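Local coordinates for trypsin-like serine protease (Magnetospirillum magneticum, PDB 5HMA), which promotes magnetite formation and activation of the MamE protease, and binds transition metals through a trypsin-like domain that is probably not a protease, at residues Q50-T54 against G55-R59; F176-P179 against A180-V184. All blocks are in the same frame, centred on the assembly; numbering follows the deposited sequence.

In the fold
Both contacts belong to the protease-like N-terminal region of the protein, probably lumenal, and each forms between residues adjoining in sequence. Contact 1 (50-54 with 55-59) is the tip of the hairpin of strands 47-51 and 58-68, a hairpin of the closed six-stranded antiparallel barrel, away from the metal site. Contact 2 (176-179 with 180-184) is where strand 173-179 of the second sheet turns into helix 180-185. They do not touch: their centres are about 26 Å apart, their nearest atoms about 17 Å, on opposite sides of the chain's centre. Contact 2 adjoins the nickel ion held by H71 and H186, with the V182 side chain about 6 Å from the metal.

Contact 1 (Q50-T54 against G55-R59); sequences QVATT and GGIRR
The amide nitrogen NE2 of Q50 lies over one face of the R59 guanidinium, toward its rim, the two planes 20° apart. NE2 of Q50 sits 3.3 Å from NE of R59; both are donors, so the two groups pack without a hydrogen bond. Their hydrogens are used elsewhere: NE2 of Q50 bonds to A19 O, while NE and NH2 of R59 bond to S48 OG and G16 O. The other end of the amide, OE1 of Q50, rests 3.6 Å from CG2 of I57. Q50 and R59 form a non-hydrogen-bonded antiparallel pair with side chains on the same face of the sheet. V51 and R58, on the other face, are the hydrogen-bonded pair, with both N-to-O distances, V51 N to R58 O and R58 N to V51 O, at 2.8 Å. T53 ties the turn. With chi1 at 82°, its hydroxyl stands between backbone N and carbonyl carbon, where OG1 gives a 2.6 Å bond to a lone pair of G56 O and accepts one from G55 N at 2.9 Å. CG2 of T53 meanwhile lies 3.9 Å from CG of R58. A valine at T53 would probably leave G55 N without its side-chain acceptor and G56 O with the weak bond from T53 N as its remaining tie across the turn. G56 N closes the turn on T53 O (3.0 Å); at the G56 phi of 104° a CB would jam against G55 O, so glycine suits the place. This is a beta-hairpin tip, a type I turn from T53 to G56, in the N-terminal barrel of the trypsin-like fold.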
loop_
_atom_site.group_PDB
_atom_site.type_symbol
_atom_site.label_atom_id
_atom_site.label_comp_id
_atom_site.label_asym_id
_atom_site.label_seq_id
_atom_site.Cartn_x
_atom_site.Cartn_y
_atom_site.Cartn_z
ATOM N N GLN A 50 10.542 -5.437 2.441
ATOM C CA GLN A 50 11.023 -5.533 3.810
ATOM C C GLN A 50 9.877 -5.889 4.740
ATOM O O GLN A 50 8.880 -5.170 4.819
ATOM C CB GLN A 50 11.700 -4.224 4.234
ATOM C CG GLN A 50 12.605 -3.686 3.114
ATOM C CD GLN A 50 13.904 -3.084 3.614
ATOM O OE1 GLN A 50 14.183 -3.064 4.821
ATOM N NE2 GLN A 50 14.712 -2.584 2.679
ATOM N N VAL A 51 10.039 -7.010 5.432
ATOM C CA VAL A 51 8.984 -7.624 6.226
ATOM C C VAL A 51 9.399 -7.637 7.680
ATOM O O VAL A 51 10.523 -8.021 8.004
ATOM C CB VAL A 51 8.686 -9.063 5.728
ATOM C CG1 VAL A 51 7.592 -9.734 6.589
ATOM C CG2 VAL A 51 8.325 -9.059 4.221
ATOM N N ALA A 52 8.494 -7.208 8.557
ATOM C CA ALA A 52 8.752 -7.212 9.992
ATOM C C ALA A 52 8.584 -8.615 10.550
ATOM O O ALA A 52 7.621 -9.317 10.220
ATOM C CB ALA A 52 7.801 -6.230 10.724
ATOM N N THR A 53 9.525 -9.039 11.386
ATOM C CA THR A 53 9.395 -10.322 12.064
ATOM C C THR A 53 9.781 -10.123 13.518
ATOM O O THR A 53 10.354 -9.101 13.876
ATOM C CB THR A 53 10.294 -11.430 11.445
ATOM O OG1 THR A 53 11.623 -11.301 11.960
ATOM C CG2 THR A 53 10.320 -11.339 9.919
ATOM N N THR A 54 9.492 -11.111 14.353
ATOM C CA THR A 54 9.908 -11.074 15.737
ATOM C C THR A 54 11.450 -11.081 15.870
ATOM O O THR A 54 11.993 -10.753 16.928
ATOM C CB THR A 54 9.304 -12.269 16.516
ATOM O OG1 THR A 54 9.555 -13.470 15.785
ATOM C CG2 THR A 54 7.795 -12.105 16.672
ATOM N N GLY A 55 12.156 -11.459 14.807
ATOM C CA GLY A 55 13.610 -11.404 14.824
ATOM C C GLY A 55 14.203 -10.172 14.143
ATOM O O GLY A 55 15.415 -10.077 13.972
ATOM N N GLY A 56 13.354 -9.218 13.769
ATOM C CA GLY A 56 13.800 -8.058 13.015
ATOM C C GLY A 56 13.421 -8.138 11.544
ATOM O O GLY A 56 12.829 -9.134 11.092
ATOM N N ILE A 57 13.762 -7.086 10.798
ATOM C CA ILE A 57 13.406 -6.971 9.388
ATOM C C ILE A 57 14.043 -8.074 8.549
ATOM O O ILE A 57 15.243 -8.305 8.639
ATOM C CB ILE A 57 13.807 -5.594 8.834
ATOM C CG1 ILE A 57 13.027 -4.479 9.536
ATOM C CG2 ILE A 57 13.559 -5.539 7.343
ATOM C CD1 ILE A 57 11.540 -4.446 9.153
ATOM N N ARG A 58 13.224 -8.757 7.749
ATOM C CA ARG A 58 13.712 -9.686 6.736
ATOM C C ARG A 58 13.398 -9.167 5.338
ATOM O O ARG A 58 12.330 -8.598 5.099
ATOM C CB ARG A 58 13.110 -11.080 6.934
ATOM C CG ARG A 58 13.750 -11.815 8.099
ATOM C CD ARG A 58 13.483 -13.303 8.065
ATOM N NE ARG A 58 13.875 -13.920 6.802
ATOM C CZ ARG A 58 13.621 -15.190 6.508
ATOM N NH1 ARG A 58 12.984 -15.946 7.392
ATOM N NH2 ARG A 58 13.995 -15.708 5.342
ATOM N N ARG A 59 14.332 -9.352 4.415
ATOM C CA ARG A 59 14.142 -8.845 3.061
ATOM C C ARG A 59 13.917 -9.982 2.095
ATOM O O ARG A 59 14.520 -11.041 2.216
ATOM C CB ARG A 59 15.340 -8.002 2.629
ATOM C CG ARG A 59 15.422 -6.730 3.446
ATOM C CD ARG A 59 16.595 -5.889 3.070
ATOM N NE ARG A 59 16.442 -5.267 1.761
ATOM C CZ ARG A 59 17.347 -4.447 1.240
ATOM N NH1 ARG A 59 18.444 -4.167 1.938
ATOM N NH2 ARG A 59 17.163 -3.909 0.039
#

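Contact 2 (F176-P179 against A180-V184); sequences FTVP and AQVIV
V178 and V182 cross at about a right angle, the end of the strand set against the first turn of the helix. The touch is between single methyl branches: CG1 of V178 lies 3.9 Å from CG1 of V182. Each CG1 is anti to its own backbone N (chi1 -174° in V178, 159° in V182), which turns the two branches to face each other. V182 also leans on the backbone between them, its CB 3.3 Å from P179 O. That carbonyl accepts the hydrogen bond from V182 N at 3.1 Å, with the donor well above the carbonyl plane, so the oxygen takes the N-H of V182 and is packed by its CB. Beyond the pair, V178 packs on L136 of the adjoining strand 131-139 and on L73 of the six-stranded barrel, while A180 and I183 pack on V92 and M89. V182 also touches H71, and its carbonyl O accepts a hydrogen bond from H186 ND1. H71 and H186 bind the nickel ion, so V182 lies in the second shell of the metal and its carbonyl probably helps to orient the H186 ring. The strand-to-helix junction, sequence FTVPA, leads into the C-terminal helix of the trypsin-like fold, here beside a transition-metal site.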
loop_
_atom_site.group_PDB
_atom_site.type_symbol
_atom_site.label_atom_id
_atom_site.label_comp_id
_atom_site.label_asym_id
_atom_site.label_seq_id
_atom_site.Cartn_x
_atom_site.Cartn_y
_atom_site.Cartn_z
ATOM N N PHE A 176 -4.643 10.442 -0.599
ATOM C CA PHE A 176 -5.541 9.774 -1.532
ATOM C C PHE A 176 -5.513 8.276 -1.298
ATOM O O PHE A 176 -4.577 7.756 -0.681
ATOM C CB PHE A 176 -5.156 10.106 -2.968
ATOM C CG PHE A 176 -5.459 11.516 -3.341
ATOM C CD1 PHE A 176 -4.626 12.549 -2.931
ATOM C CD2 PHE A 176 -6.603 11.824 -4.066
ATOM C CE1 PHE A 176 -4.917 13.865 -3.249
ATOM C CE2 PHE A 176 -6.899 13.151 -4.403
ATOM C CZ PHE A 176 -6.056 14.168 -3.989
ATOM N N THR A 177 -6.542 7.579 -1.776
ATOM C CA THR A 177 -6.604 6.129 -1.619
ATOM C C THR A 177 -7.309 5.462 -2.792
ATOM O O THR A 177 -8.442 5.829 -3.131
ATOM C CB THR A 177 -7.349 5.706 -0.322
ATOM O OG1 THR A 177 -6.722 6.296 0.825
ATOM C CG2 THR A 177 -7.323 4.189 -0.187
ATOM N N VAL A 178 -6.634 4.485 -3.403
ATOM C CA VAL A 178 -7.245 3.618 -4.406
ATOM C C VAL A 178 -8.119 2.582 -3.707
ATOM O O VAL A 178 -7.618 1.804 -2.909
ATOM C CB VAL A 178 -6.186 2.918 -5.255
ATOM C CG1 VAL A 178 -6.856 2.138 -6.389
ATOM C CG2 VAL A 178 -5.151 3.925 -5.781
ATOM N N PRO A 179 -9.434 2.572 -3.993
ATOM C CA PRO A 179 -10.329 1.605 -3.334
ATOM C C PRO A 179 -9.907 0.151 -3.567
ATOM O O PRO A 179 -9.472 -0.192 -4.662
ATOM C CB PRO A 179 -11.691 1.886 -3.980
ATOM C CG PRO A 179 -11.610 3.309 -4.409
ATOM C CD PRO A 179 -10.169 3.529 -4.833
ATOM N N ALA A 180 -10.042 -0.693 -2.550
ATOM C CA ALA A 180 -9.565 -2.069 -2.641
ATOM C C ALA A 180 -10.298 -2.876 -3.717
ATOM O O ALA A 180 -9.754 -3.845 -4.236
ATOM C CB ALA A 180 -9.687 -2.758 -1.290
ATOM N N GLN A 181 -11.520 -2.476 -4.062
ATOM C CA GLN A 181 -12.285 -3.190 -5.087
ATOM C C GLN A 181 -11.571 -3.167 -6.441
ATOM O O GLN A 181 -11.722 -4.080 -7.262
ATOM C CB GLN A 181 -13.691 -2.595 -5.224
ATOM C CG GLN A 181 -14.581 -3.315 -6.238
ATOM C CD GLN A 181 -14.660 -4.824 -5.999
ATOM O OE1 GLN A 181 -14.612 -5.297 -4.857
ATOM N NE2 GLN A 181 -14.778 -5.585 -7.086
ATOM N N VAL A 182 -10.788 -2.115 -6.660
ATOM C CA VAL A 182 -9.997 -1.975 -7.874
ATOM C C VAL A 182 -9.016 -3.141 -7.984
ATOM O O VAL A 182 -8.799 -3.686 -9.066
ATOM C CB VAL A 182 -9.277 -0.610 -7.895
ATOM C CG1 VAL A 182 -8.085 -0.628 -8.839
ATOM C CG2 VAL A 182 -10.267 0.505 -8.257
ATOM N N ILE A 183 -8.445 -3.542 -6.852
ATOM C CA ILE A 183 -7.545 -4.687 -6.819
ATOM C C ILE A 183 -8.241 -5.956 -7.291
ATOM O O ILE A 183 -7.747 -6.659 -8.173
ATOM C CB ILE A 183 -6.976 -4.903 -5.412
ATOM C CG1 ILE A 183 -6.212 -3.666 -4.939
ATOM C CG2 ILE A 183 -6.077 -6.134 -5.382
ATOM C CD1 ILE A 183 -5.768 -3.762 -3.483
ATOM N N VAL A 184 -9.387 -6.251 -6.689
ATOM C CA VAL A 184 -10.140 -7.455 -7.010
ATOM C C VAL A 184 -10.443 -7.572 -8.502
ATOM O O VAL A 184 -10.188 -8.611 -9.119
ATOM C CB VAL A 184 -11.445 -7.497 -6.210
ATOM C CG1 VAL A 184 -12.232 -8.763 -6.548
ATOM C CG2 VAL A 184 -11.153 -7.389 -4.715
#